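Local coordinates for protein beta-glycosidase (Bacteroides caccae, PDB 6T2R) that probably hydrolyses beta-glycosidic linkages as a family 16 endo-acting O-glycanase, taking part in the breakdown of mucin glycans by gut bacteria, at residues Leu116-Pro124 with Trp240-Val251; Pro42-Arg52 with Leu93-Arg103. All blocks are in the same frame, centred on the assembly; numbering follows the deposited sequence.

Interaction 1 (Leu116-Pro124 with Trp240-Val251); sequences LHGAKGAWP and WVGTVDPADLPV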
loop_
_atom_site.group_PDB
_atom_site.type_symbol
_atom_site.label_atom_id
_atom_site.label_comp_id
_atom_site.label_asym_id
_atom_site.label_seq_id
_atom_site.Cartn_x
_atom_site.Cartn_y
_atom_site.Cartn_z
ATOM N N LEU A 116 -7.043 2.685 11.381
ATOM C CA LEU A 116 -7.518 1.293 11.164
ATOM C C LEU A 116 -8.460 0.909 12.295
ATOM O O LEU A 116 -8.362 1.561 13.346
ATOM C CB LEU A 116 -6.306 0.351 11.121
ATOM C CG LEU A 116 -5.230 0.726 10.102
ATOM C CD1 LEU A 116 -4.118 -0.303 10.052
ATOM C CD2 LEU A 116 -5.829 0.911 8.706
ATOM N N HIS A 117 -9.236 -0.162 12.072
ATOM C CA HIS A 117 -10.237 -0.743 13.008
ATOM C C HIS A 117 -10.085 -2.271 13.046
ATOM O O HIS A 117 -10.177 -2.883 11.987
ATOM C CB HIS A 117 -11.651 -0.286 12.619
ATOM C CG HIS A 117 -11.798 1.200 12.601
ATOM N ND1 HIS A 117 -12.191 1.919 13.725
ATOM C CD2 HIS A 117 -11.545 2.107 11.633
ATOM C CE1 HIS A 117 -12.154 3.208 13.450
ATOM N NE2 HIS A 117 -11.768 3.358 12.160
ATOM N N GLY A 118 -9.841 -2.851 14.231
ATOM C CA GLY A 118 -9.738 -4.304 14.449
ATOM C C GLY A 118 -10.968 -5.037 13.939
ATOM O O GLY A 118 -12.062 -4.526 14.097
ATOM N N ALA A 119 -10.758 -6.198 13.325
ATOM C CA ALA A 119 -11.770 -7.158 12.845
ATOM C C ALA A 119 -11.045 -8.463 12.511
ATOM O O ALA A 119 -10.008 -8.408 11.838
ATOM C CB ALA A 119 -12.484 -6.628 11.626
ATOM N N LYS A 120 -11.555 -9.585 12.998
ATOM C CA LYS A 120 -10.981 -10.917 12.731
ATOM C C LYS A 120 -11.145 -11.192 11.233
ATOM O O LYS A 120 -12.307 -11.136 10.723
ATOM C CB LYS A 120 -11.662 -11.979 13.594
ATOM C CG LYS A 120 -10.908 -13.300 13.663
ATOM C CD LYS A 120 -11.805 -14.489 13.948
ATOM C CE LYS A 120 -11.154 -15.568 14.794
ATOM N NZ LYS A 120 -9.843 -15.984 14.232
ATOM N N GLY A 121 -10.020 -11.423 10.550
ATOM C CA GLY A 121 -9.975 -11.694 9.101
ATOM C C GLY A 121 -9.713 -10.469 8.262
ATOM O O GLY A 121 -9.519 -10.619 7.054
ATOM N N ALA A 122 -9.649 -9.290 8.867
ATOM C CA ALA A 122 -9.283 -8.059 8.128
ATOM C C ALA A 122 -7.742 -7.921 8.039
ATOM O O ALA A 122 -7.015 -8.241 9.025
ATOM C CB ALA A 122 -9.952 -6.867 8.764
ATOM N N TRP A 123 -7.266 -7.476 6.871
ATOM C CA TRP A 123 -5.842 -7.163 6.591
ATOM C C TRP A 123 -5.787 -6.079 5.527
ATOM O O TRP A 123 -5.344 -6.298 4.396
ATOM C CB TRP A 123 -5.056 -8.423 6.217
ATOM C CG TRP A 123 -5.578 -9.237 5.079
ATOM C CD1 TRP A 123 -6.857 -9.669 4.880
ATOM C CD2 TRP A 123 -4.794 -9.815 4.020
ATOM N NE1 TRP A 123 -6.922 -10.448 3.758
ATOM C CE2 TRP A 123 -5.671 -10.552 3.203
ATOM C CE3 TRP A 123 -3.451 -9.747 3.660
ATOM C CZ2 TRP A 123 -5.254 -11.210 2.047
ATOM C CZ3 TRP A 123 -3.034 -10.404 2.515
ATOM C CH2 TRP A 123 -3.928 -11.127 1.726
ATOM N N PRO A 124 -6.221 -4.851 5.889
ATOM C CA PRO A 124 -6.045 -3.685 5.020
ATOM C C PRO A 124 -4.559 -3.455 4.700
ATOM O O PRO A 124 -3.752 -3.699 5.555
ATOM C CB PRO A 124 -6.565 -2.524 5.865
ATOM C CG PRO A 124 -6.345 -3.035 7.286
ATOM C CD PRO A 124 -6.757 -4.482 7.209
ATOM N N TRP A 240 -3.001 -16.267 5.247
ATOM C CA TRP A 240 -2.144 -15.511 6.197
ATOM C C TRP A 240 -2.984 -14.969 7.368
ATOM O O TRP A 240 -2.620 -15.180 8.543
ATOM C CB TRP A 240 -1.370 -14.404 5.467
ATOM C CG TRP A 240 -0.411 -13.675 6.353
ATOM C CD1 TRP A 240 0.223 -14.184 7.443
ATOM C CD2 TRP A 240 0.036 -12.313 6.226
ATOM N NE1 TRP A 240 1.029 -13.235 8.008
ATOM C CE2 TRP A 240 0.942 -12.079 7.280
ATOM C CE3 TRP A 240 -0.260 -11.259 5.346
ATOM C CZ2 TRP A 240 1.561 -10.848 7.472
ATOM C CZ3 TRP A 240 0.383 -10.047 5.504
ATOM C CH2 TRP A 240 1.279 -9.846 6.557
ATOM N N VAL A 241 -4.081 -14.288 7.088
ATOM C CA VAL A 241 -4.811 -13.547 8.162
ATOM C C VAL A 241 -5.704 -14.510 8.953
ATOM O O VAL A 241 -5.933 -14.251 10.139
ATOM C CB VAL A 241 -5.607 -12.377 7.569
ATOM C CG1 VAL A 241 -6.752 -12.859 6.680
ATOM C CG2 VAL A 241 -6.068 -11.430 8.664
ATOM N N GLY A 242 -6.168 -15.592 8.331
ATOM C CA GLY A 242 -7.035 -16.575 9.006
ATOM C C GLY A 242 -8.482 -16.286 8.671
ATOM O O GLY A 242 -8.748 -15.502 7.710
ATOM N N THR A 243 -9.406 -16.873 9.417
ATOM C CA THR A 243 -10.843 -16.844 9.045
ATOM C C THR A 243 -11.425 -15.481 9.405
ATOM O O THR A 243 -11.008 -14.869 10.392
ATOM C CB THR A 243 -11.639 -17.979 9.707
ATOM O OG1 THR A 243 -11.383 -17.920 11.114
ATOM C CG2 THR A 243 -11.290 -19.352 9.164
ATOM N N VAL A 244 -12.416 -15.054 8.650
ATOM C CA VAL A 244 -13.225 -13.845 8.969
ATOM C C VAL A 244 -14.295 -14.182 10.022
ATOM O O VAL A 244 -14.985 -15.186 9.846
ATOM C CB VAL A 244 -13.884 -13.289 7.695
ATOM C CG1 VAL A 244 -14.685 -12.040 8.017
ATOM C CG2 VAL A 244 -12.873 -13.048 6.574
ATOM N N ASP A 245 -14.485 -13.300 11.004
ATOM C CA ASP A 245 -15.653 -13.302 11.920
ATOM C C ASP A 245 -16.650 -12.234 11.481
ATOM O O ASP A 245 -16.459 -11.049 11.739
ATOM C CB ASP A 245 -15.224 -13.090 13.364
ATOM C CG ASP A 245 -16.393 -13.172 14.323
ATOM O OD1 ASP A 245 -17.551 -13.375 13.865
ATOM O OD2 ASP A 245 -16.141 -12.987 15.503
ATOM N N PRO A 246 -17.771 -12.628 10.844
ATOM C CA PRO A 246 -18.677 -11.668 10.234
ATOM C C PRO A 246 -19.220 -10.736 11.315
ATOM O O PRO A 246 -19.576 -9.642 10.988
ATOM C CB PRO A 246 -19.785 -12.522 9.607
ATOM C CG PRO A 246 -19.732 -13.822 10.361
ATOM C CD PRO A 246 -18.274 -14.003 10.743
ATOM N N ALA A 247 -19.210 -11.167 12.577
ATOM C CA ALA A 247 -19.659 -10.347 13.729
ATOM C C ALA A 247 -18.839 -9.059 13.838
ATOM O O ALA A 247 -19.301 -8.139 14.514
ATOM C CB ALA A 247 -19.565 -11.117 15.023
ATOM N N ASP A 248 -17.631 -9.035 13.279
ATOM C CA ASP A 248 -16.695 -7.878 13.328
ATOM C C ASP A 248 -16.903 -6.981 12.108
ATOM O O ASP A 248 -16.123 -5.993 11.961
ATOM C CB ASP A 248 -15.240 -8.347 13.361
ATOM C CG ASP A 248 -14.770 -8.809 14.722
ATOM O OD1 ASP A 248 -15.496 -8.593 15.741
ATOM O OD2 ASP A 248 -13.685 -9.360 14.762
ATOM N N LEU A 249 -17.896 -7.293 11.263
ATOM C CA LEU A 249 -18.215 -6.468 10.073
ATOM C C LEU A 249 -19.506 -5.682 10.306
ATOM O O LEU A 249 -20.338 -6.072 11.112
ATOM C CB LEU A 249 -18.330 -7.381 8.855
ATOM C CG LEU A 249 -17.132 -8.306 8.635
ATOM C CD1 LEU A 249 -17.274 -9.038 7.320
ATOM C CD2 LEU A 249 -15.818 -7.554 8.671
ATOM N N PRO A 250 -19.692 -4.545 9.595
ATOM C CA PRO A 250 -18.709 -4.055 8.623
ATOM C C PRO A 250 -17.473 -3.445 9.306
ATOM O O PRO A 250 -17.500 -3.162 10.497
ATOM C CB PRO A 250 -19.503 -3.002 7.844
ATOM C CG PRO A 250 -20.440 -2.435 8.877
ATOM C CD PRO A 250 -20.849 -3.649 9.687
ATOM N N VAL A 251 -16.379 -3.318 8.554
ATOM C CA VAL A 251 -15.109 -2.739 9.062
ATOM C C VAL A 251 -14.632 -1.696 8.056
ATOM O O VAL A 251 -14.905 -1.857 6.833
ATOM C CB VAL A 251 -14.089 -3.846 9.336
ATOM C CG1 VAL A 251 -13.543 -4.445 8.045
ATOM C CG2 VAL A 251 -12.978 -3.337 10.235
HETATM O O HOH W 1 -14.816 -4.673 13.820
#
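V241 lays its CG1 methyl over one face of the W123 indole, 3.9 Å from the centroid of the five-membered ring and 23° off its normal, a CH-pi contact. The chi1 of V241 (67°) places CG1 between its own backbone N and carbonyl carbon, while CG2 lies 3.3 Å from A122 O. Farther along the same indole, W123 CE3 meets W240 CE3 at 3.9 Å, the two side chains crossing obliquely.

At the other end, V251 CG2 packs 3.6 Å from A119 CB. Between these apolar ends lies a type II turn, A119 to A122, whose residue K120 is held at both its N-H and its C=O by segment 240-251. K120 N donates to D248 OD2 (2.8 Å, nearly straight at 173°), using the anti lone pair; the same oxygen is also bonded to H152 NE2. K120 O receives D245 N at 3.1 Å, from above the carbonyl plane. The K120 side chain crosses D245 at about a right angle, CB and CD against D245 CB, while CG passes T243 O. G121, with positive phi, closes the turn against V244, their CA atoms 3.9 Å apart. A water bridges G118 O and D248 O.

D248 thus fixes the turn through a backbone amide rather than through the lysine's charge, and its doubly held oxygen would probably favour the ionised carboxylate, while the hydrophobic grip falls to valine, alanine and tryptophan.

Interaction 2 (Pro42-Arg52 with Leu93-Arg103); sequences PDTSVWSRIPR and LTGGLWTKDKR. With SO4 (sulfate ion), chain C.
Segments 42-52 and 93-103 run antiparallel, S48 and W98 forming a hydrogen-bonded pair (S48 N to W98 O 3.0 Å, W98 N to S48 O 2.9 Å), R49 and L97 the non-hydrogen-bonded pair beside it, and I50 N reaching G96 O. W98 and S48 point to the same face of the sheet. I50 CG2 lies over one face of the W98 six-membered ring, 4.3 Å from the centroid, and P51 CD touches W98 CZ2 at 3.4 Å, the proline crossing the indole at about a right angle.

On the other side of the sheet L97 is wedged between P42 and W47, its CD1 3.6 Å from P42 CG. The W47 indole carries L97 CD1 on one face and T99 CG2 on the opposite one, the latter 3.9 Å from the six-membered ring's centroid; W47 NE1 is bonded to D35.

K102, extended beyond CG, has its NZ fixed by three oxygens of the opposite segment: T44 O (2.6 Å), W47 O and S48 OG (2.7 Å). R52 bends at chi2 and chi3; its NH1 and NH2 hold two oxygens of a sulfate, probably from the crystallisation liquor and also bonded by N82, N84 and A90, while NE is bonded to Q61 O.

The pairing adds the short strand 48-49 to strand 92-98, which also pairs with strands 74-81 and 228-233, within the antiparallel beta-sandwich (jelly roll) of family 16.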
loop_
_atom_site.group_PDB
_atom_site.type_symbol
_atom_site.label_atom_id
_atom_site.label_comp_id
_atom_site.label_asym_id
_atom_site.label_seq_id
_atom_site.Cartn_x
_atom_site.Cartn_y
_atom_site.Cartn_z
ATOM N N PRO A 42 -13.145 10.173 -4.918
ATOM C CA PRO A 42 -11.748 10.077 -5.329
ATOM C C PRO A 42 -11.537 10.763 -6.677
ATOM O O PRO A 42 -12.372 10.628 -7.564
ATOM C CB PRO A 42 -11.534 8.566 -5.412
ATOM C CG PRO A 42 -12.451 8.022 -4.332
ATOM C CD PRO A 42 -13.694 8.864 -4.511
ATOM N N ASP A 43 -10.460 11.531 -6.764
ATOM C CA ASP A 43 -10.032 12.241 -7.996
ATOM C C ASP A 43 -9.856 11.202 -9.109
ATOM O O ASP A 43 -8.981 10.309 -8.960
ATOM C CB ASP A 43 -8.750 13.008 -7.691
ATOM C CG ASP A 43 -8.204 13.772 -8.869
ATOM O OD1 ASP A 43 -8.728 13.607 -9.956
ATOM O OD2 ASP A 43 -7.242 14.493 -8.677
ATOM N N THR A 44 -10.659 11.286 -10.173
ATOM C CA THR A 44 -10.794 10.199 -11.176
ATOM C C THR A 44 -9.593 10.224 -12.096
ATOM O O THR A 44 -9.381 9.220 -12.810
ATOM C CB THR A 44 -12.078 10.296 -12.005
ATOM O OG1 THR A 44 -12.148 11.634 -12.489
ATOM C CG2 THR A 44 -13.302 9.954 -11.196
ATOM N N SER A 45 -8.848 11.317 -12.074
ATOM C CA SER A 45 -7.593 11.451 -12.838
ATOM C C SER A 45 -6.452 10.765 -12.080
ATOM O O SER A 45 -5.361 10.664 -12.625
ATOM C CB SER A 45 -7.274 12.874 -13.090
ATOM O OG SER A 45 -6.781 13.472 -11.906
ATOM N N VAL A 46 -6.676 10.295 -10.865
ATOM C CA VAL A 46 -5.586 9.679 -10.068
ATOM C C VAL A 46 -5.963 8.250 -9.715
ATOM O O VAL A 46 -5.082 7.399 -9.832
ATOM C CB VAL A 46 -5.293 10.505 -8.804
ATOM C CG1 VAL A 46 -4.429 9.727 -7.834
ATOM C CG2 VAL A 46 -4.640 11.831 -9.164
ATOM N N TRP A 47 -7.198 8.049 -9.247
ATOM C CA TRP A 47 -7.694 6.801 -8.618
ATOM C C TRP A 47 -8.734 6.103 -9.505
ATOM O O TRP A 47 -9.480 6.787 -10.240
ATOM C CB TRP A 47 -8.308 7.092 -7.258
ATOM C CG TRP A 47 -7.364 7.720 -6.290
ATOM C CD1 TRP A 47 -7.336 9.023 -5.891
ATOM C CD2 TRP A 47 -6.316 7.064 -5.574
ATOM N NE1 TRP A 47 -6.332 9.222 -4.980
ATOM C CE2 TRP A 47 -5.700 8.037 -4.754
ATOM C CE3 TRP A 47 -5.830 5.756 -5.544
ATOM C CZ2 TRP A 47 -4.648 7.733 -3.890
ATOM C CZ3 TRP A 47 -4.785 5.465 -4.701
ATOM C CH2 TRP A 47 -4.190 6.441 -3.901
ATOM N N SER A 48 -8.755 4.781 -9.422
ATOM C CA SER A 48 -9.818 3.888 -9.931
ATOM C C SER A 48 -10.083 2.856 -8.844
ATOM O O SER A 48 -9.129 2.532 -8.035
ATOM C CB SER A 48 -9.402 3.228 -11.234
ATOM O OG SER A 48 -9.026 4.178 -12.217
ATOM N N ARG A 49 -11.314 2.364 -8.791
ATOM C CA ARG A 49 -11.689 1.234 -7.911
ATOM C C ARG A 49 -10.971 -0.016 -8.393
ATOM O O ARG A 49 -10.762 -0.171 -9.629
ATOM C CB ARG A 49 -13.205 1.026 -7.858
ATOM C CG ARG A 49 -13.948 2.186 -7.214
ATOM C CD ARG A 49 -15.420 1.876 -6.959
ATOM N NE ARG A 49 -16.021 3.004 -6.266
ATOM C CZ ARG A 49 -17.322 3.181 -6.043
ATOM N NH1 ARG A 49 -18.214 2.283 -6.401
ATOM N NH2 ARG A 49 -17.718 4.251 -5.404
ATOM N N ILE A 50 -10.596 -0.876 -7.452
ATOM C CA ILE A 50 -9.834 -2.096 -7.805
ATOM C C ILE A 50 -10.838 -3.170 -8.200
ATOM O O ILE A 50 -11.710 -3.532 -7.418
ATOM C CB ILE A 50 -8.925 -2.558 -6.649
ATOM C CG1 ILE A 50 -7.835 -1.535 -6.289
ATOM C CG2 ILE A 50 -8.339 -3.919 -6.971
ATOM C CD1 ILE A 50 -7.128 -1.836 -4.987
ATOM N N PRO A 51 -10.639 -3.839 -9.351
ATOM C CA PRO A 51 -11.511 -4.941 -9.724
ATOM C C PRO A 51 -11.189 -6.233 -8.960
ATOM O O PRO A 51 -10.082 -6.380 -8.412
ATOM C CB PRO A 51 -11.245 -5.095 -11.229
ATOM C CG PRO A 51 -9.808 -4.639 -11.418
ATOM C CD PRO A 51 -9.553 -3.620 -10.322
ATOM N N ARG A 52 -12.170 -7.137 -8.973
ATOM C CA ARG A 52 -12.073 -8.557 -8.560
ATOM C C ARG A 52 -10.864 -9.214 -9.232
ATOM O O ARG A 52 -10.666 -8.980 -10.401
ATOM C CB ARG A 52 -13.352 -9.296 -8.974
ATOM C CG ARG A 52 -13.457 -10.711 -8.422
ATOM C CD ARG A 52 -13.284 -10.756 -6.928
ATOM N NE ARG A 52 -14.228 -9.843 -6.274
ATOM C CZ ARG A 52 -15.544 -10.078 -6.114
ATOM N NH1 ARG A 52 -16.317 -9.213 -5.480
ATOM N NH2 ARG A 52 -16.099 -11.179 -6.591
ATOM N N LEU A 93 -17.110 -8.505 0.574
ATOM C CA LEU A 93 -16.823 -7.415 -0.396
ATOM C C LEU A 93 -15.926 -6.359 0.274
ATOM O O LEU A 93 -16.246 -5.935 1.432
ATOM C CB LEU A 93 -18.133 -6.778 -0.843
ATOM C CG LEU A 93 -19.111 -7.723 -1.522
ATOM C CD1 LEU A 93 -20.387 -6.974 -1.888
ATOM C CD2 LEU A 93 -18.473 -8.366 -2.760
ATOM N N THR A 94 -14.853 -5.941 -0.407
ATOM C CA THR A 94 -13.941 -4.899 0.123
ATOM C C THR A 94 -13.755 -3.819 -0.935
ATOM O O THR A 94 -13.880 -4.125 -2.148
ATOM C CB THR A 94 -12.584 -5.467 0.571
ATOM O OG1 THR A 94 -11.950 -6.045 -0.580
ATOM C CG2 THR A 94 -12.713 -6.453 1.711
ATOM N N GLY A 95 -13.506 -2.598 -0.467
ATOM C CA GLY A 95 -13.189 -1.443 -1.327
ATOM C C GLY A 95 -11.685 -1.244 -1.388
ATOM O O GLY A 95 -10.994 -1.523 -0.369
ATOM N N GLY A 96 -11.204 -0.817 -2.553
ATOM C CA GLY A 96 -9.800 -0.495 -2.839
ATOM C C GLY A 96 -9.693 0.488 -3.988
ATOM O O GLY A 96 -10.575 0.471 -4.873
ATOM N N LEU A 97 -8.696 1.374 -3.910
ATOM C CA LEU A 97 -8.330 2.311 -4.984
ATOM C C LEU A 97 -6.880 2.052 -5.406
ATOM O O LEU A 97 -6.047 1.714 -4.526
ATOM C CB LEU A 97 -8.470 3.744 -4.490
ATOM C CG LEU A 97 -9.874 4.240 -4.129
ATOM C CD1 LEU A 97 -9.784 5.719 -3.774
ATOM C CD2 LEU A 97 -10.881 4.061 -5.256
ATOM N N TRP A 98 -6.582 2.259 -6.693
ATOM C CA TRP A 98 -5.195 2.222 -7.214
ATOM C C TRP A 98 -4.968 3.320 -8.249
ATOM O O TRP A 98 -5.934 3.924 -8.763
ATOM C CB TRP A 98 -4.819 0.828 -7.718
ATOM C CG TRP A 98 -5.568 0.296 -8.904
ATOM C CD1 TRP A 98 -6.283 0.976 -9.850
ATOM C CD2 TRP A 98 -5.568 -1.078 -9.318
ATOM N NE1 TRP A 98 -6.759 0.111 -10.793
ATOM C CE2 TRP A 98 -6.344 -1.156 -10.491
ATOM C CE3 TRP A 98 -4.985 -2.239 -8.799
ATOM C CZ2 TRP A 98 -6.544 -2.351 -11.166
ATOM C CZ3 TRP A 98 -5.206 -3.430 -9.453
ATOM C CH2 TRP A 98 -5.964 -3.480 -10.628
ATOM N N THR A 99 -3.714 3.673 -8.428
ATOM C CA THR A 99 -3.316 4.759 -9.348
ATOM C C THR A 99 -2.858 4.142 -10.667
ATOM O O THR A 99 -2.271 4.893 -11.462
ATOM C CB THR A 99 -2.170 5.629 -8.822
ATOM O OG1 THR A 99 -0.944 4.894 -8.718
ATOM C CG2 THR A 99 -2.514 6.286 -7.514
ATOM N N LYS A 100 -3.084 2.839 -10.848
ATOM C CA LYS A 100 -2.693 2.141 -12.080
ATOM C C LYS A 100 -3.199 2.938 -13.286
ATOM O O LYS A 100 -4.363 3.302 -13.303
ATOM C CB LYS A 100 -3.258 0.724 -12.148
ATOM C CG LYS A 100 -2.832 -0.039 -13.406
ATOM C CD LYS A 100 -3.560 -1.350 -13.609
ATOM C CE LYS A 100 -3.214 -2.344 -12.535
ATOM N NZ LYS A 100 -3.565 -3.716 -12.947
ATOM N N ASP A 101 -2.328 3.150 -14.264
ATOM C CA ASP A 101 -2.632 3.777 -15.569
ATOM C C ASP A 101 -2.944 5.257 -15.364
ATOM O O ASP A 101 -3.233 5.871 -16.371
ATOM C CB ASP A 101 -3.765 3.048 -16.303
ATOM C CG ASP A 101 -3.428 1.597 -16.683
ATOM O OD1 ASP A 101 -2.320 1.375 -17.193
ATOM O OD2 ASP A 101 -4.247 0.677 -16.419
ATOM N N LYS A 102 -2.856 5.812 -14.145
ATOM C CA LYS A 102 -3.207 7.247 -13.903
ATOM C C LYS A 102 -2.079 8.035 -13.231
ATOM O O LYS A 102 -1.871 9.179 -13.633
ATOM C CB LYS A 102 -4.481 7.351 -13.061
ATOM C CG LYS A 102 -5.736 6.897 -13.792
ATOM C CD LYS A 102 -7.046 6.995 -13.015
ATOM C CE LYS A 102 -8.206 6.762 -13.959
ATOM N NZ LYS A 102 -9.464 6.646 -13.218
ATOM N N ARG A 103 -1.451 7.534 -12.165
ATOM C CA ARG A 103 -0.324 8.272 -11.572
ATOM C C ARG A 103 0.820 7.307 -11.216
ATOM O O ARG A 103 0.613 6.320 -10.468
ATOM C CB ARG A 103 -0.765 9.113 -10.372
ATOM C CG ARG A 103 0.456 9.724 -9.690
ATOM C CD ARG A 103 0.099 10.805 -8.712
ATOM N NE ARG A 103 -0.362 11.959 -9.456
ATOM C CZ ARG A 103 0.408 12.968 -9.860
ATOM N NH1 ARG A 103 1.698 12.976 -9.570
ATOM N NH2 ARG A 103 -0.118 13.975 -10.547
HETATM S S SO4 C . -19.778 -10.813 -6.304
HETATM O O1 SO4 C . -19.361 -9.496 -5.933
HETATM O O2 SO4 C . -21.099 -11.122 -5.751
HETATM O O3 SO4 C . -19.836 -10.871 -7.743
HETATM O O4 SO4 C . -18.830 -11.785 -5.797
HETATM O O HOH W 2 -6.247 4.139 -11.457
#

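The two contacts, whose centres lie 22 Å apart and whose nearest atoms are about 7 Å apart, illustrate how one beta-rich fold joins chain segments by different means. Interaction 2, the nearer to the centre of the chain, pairs strand with strand through regular backbone bonds; interaction 1, farther out, joins loops that connect strands, relying on a tight turn, a carboxylate and a water. Both mix buried and exposed residues. Strand 92-98 ties them together: it carries one half of interaction 2, and its Y92 is touched by V244, P246 and L249 of interaction 1. Charge differs too, an aspartate accepting a backbone amide in one, a lysine donating to oxygens in the other.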